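Side-chain contact in ferredoxin (Mycobacterium smegmatis, PDB 2V2K), which transfers electrons by means of two iron-sulfur clusters, a [3Fe-4S] and a [4Fe-4S] centre in its native seven-iron form: residues D23-Y26 / M31-I34. Residues are numbered along the deposited sequence; the frame is centred on the assembly and turned at random.
Sequences DCIY and MLYI. With F3S (Fe3-s4 cluster), chain C.
Y26 and Y33 face each other as an antiparallel hydrogen-bonded pair, each giving its N-H to the other's carbonyl. The bond from Y26 N to Y33 O is 2.8 Å and nearly straight (173° at the hydrogen), while the return bond from Y33 N to Y26 O is equally short but more bent, at 146°. Both acceptors also take a CA-H...O contact: I25 CA lies 3.4 Å from Y33 O, and L32 CA approaches Y26 O. The two tyrosine rings lie on the same face of the sheet; each has its edge near the partner's carbonyl oxygen. Tyrosine suits this face because its ring packs on aromatics, Y33 stacked with F74 and Y26 edge-to-face with F75, while the hydroxyl finds a polar partner, D93 for Y33 and E38 for Y26. The pair belongs to the short beta hairpin of strands 25-27 and 32-34 of the ferredoxin fold; the hairpin's other face looks toward the clusters. There I25 and I34 form the non-hydrogen-bonded pair, their side chains side by side and pointing the same way, with CG1 of I25 4.0 Å from CG1 of I34. In both, CG1 anti to the carbonyl carbon and an extended second torsion together carry the CD1 methyl to cluster sulfur S3, 3.8 Å from I25 CD1. Branched apolar chains thus shield the sulfide with hydrocarbon. The small thiol of C24 fits between I34 CG2 and the cluster, SG 3.5 Å from S3 without bonding to iron. Farther along, L32's apolar side chain crosses that of I25 at about a right angle, CD2 meeting CG2 at 3.9 Å, and reaches the second cluster.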
# COMPACT_ATOMS: atom_id res chain seq x y z
N ASP A 23 9.41 7.94 1.49
CA ASP A 23 9.32 6.75 2.32
C ASP A 23 7.93 6.57 2.96
O ASP A 23 7.81 6.30 4.17
CB ASP A 23 10.42 6.82 3.39
CG ASP A 23 10.60 5.53 4.12
OD1 ASP A 23 10.25 4.46 3.58
OD2 ASP A 23 11.11 5.59 5.26
N CYS A 24 6.89 6.71 2.14
CA CYS A 24 5.47 6.64 2.62
C CYS A 24 4.72 5.33 2.31
O CYS A 24 3.49 5.28 2.41
CB CYS A 24 4.65 7.81 2.07
SG CYS A 24 4.30 7.70 0.33
N ILE A 25 5.47 4.26 1.99
CA ILE A 25 4.92 2.96 1.66
C ILE A 25 5.24 2.02 2.82
O ILE A 25 6.39 1.70 3.06
CB ILE A 25 5.42 2.39 0.30
CG1 ILE A 25 5.45 3.47 -0.79
CG2 ILE A 25 4.50 1.17 -0.10
CD1 ILE A 25 5.70 2.99 -2.23
N TYR A 26 4.19 1.63 3.54
CA TYR A 26 4.29 0.93 4.82
C TYR A 26 3.84 -0.53 4.71
O TYR A 26 2.90 -0.83 3.96
CB TYR A 26 3.44 1.61 5.89
CG TYR A 26 3.83 3.03 6.28
CD1 TYR A 26 4.35 3.31 7.55
CD2 TYR A 26 3.67 4.12 5.40
CE1 TYR A 26 4.69 4.64 7.94
CE2 TYR A 26 3.99 5.44 5.80
CZ TYR A 26 4.51 5.68 7.06
OH TYR A 26 4.85 6.98 7.43
N MET A 31 -0.05 -7.06 2.80
CA MET A 31 0.37 -6.22 1.65
C MET A 31 1.09 -4.97 2.17
O MET A 31 1.23 -4.79 3.38
CB MET A 31 -0.83 -5.84 0.75
CG MET A 31 -1.93 -5.06 1.44
SD MET A 31 -3.40 -4.77 0.42
CE MET A 31 -2.84 -3.56 -0.76
N LEU A 32 1.59 -4.16 1.23
CA LEU A 32 2.05 -2.80 1.52
C LEU A 32 0.94 -1.78 1.22
O LEU A 32 0.01 -2.08 0.47
CB LEU A 32 3.33 -2.45 0.76
CG LEU A 32 4.58 -2.88 1.52
CD1 LEU A 32 4.62 -4.41 1.57
CD2 LEU A 32 5.85 -2.30 0.90
N TYR A 33 1.05 -0.61 1.84
CA TYR A 33 0.03 0.46 1.82
C TYR A 33 0.70 1.82 1.65
O TYR A 33 1.70 2.12 2.34
CB TYR A 33 -0.77 0.45 3.13
CG TYR A 33 -1.45 -0.88 3.49
CD1 TYR A 33 -0.76 -1.90 4.17
CD2 TYR A 33 -2.78 -1.10 3.18
CE1 TYR A 33 -1.40 -3.11 4.51
CE2 TYR A 33 -3.42 -2.30 3.51
CZ TYR A 33 -2.72 -3.29 4.18
OH TYR A 33 -3.39 -4.46 4.48
N ILE A 34 0.19 2.63 0.73
CA ILE A 34 0.70 4.01 0.50
C ILE A 34 -0.08 4.96 1.39
O ILE A 34 -1.33 4.99 1.35
CB ILE A 34 0.57 4.44 -0.98
CG1 ILE A 34 1.55 3.60 -1.83
CG2 ILE A 34 0.77 5.97 -1.13
CD1 ILE A 34 1.44 3.76 -3.34
FE1 F3S C . 3.63 8.47 -3.71
FE3 F3S C . 4.85 6.46 -5.12
FE4 F3S C . 6.16 7.78 -3.16
S1 F3S C . 3.53 8.12 -5.95
S2 F3S C . 5.35 9.92 -3.25
S3 F3S C . 4.26 6.44 -2.89
S4 F3S C . 7.06 7.12 -5.20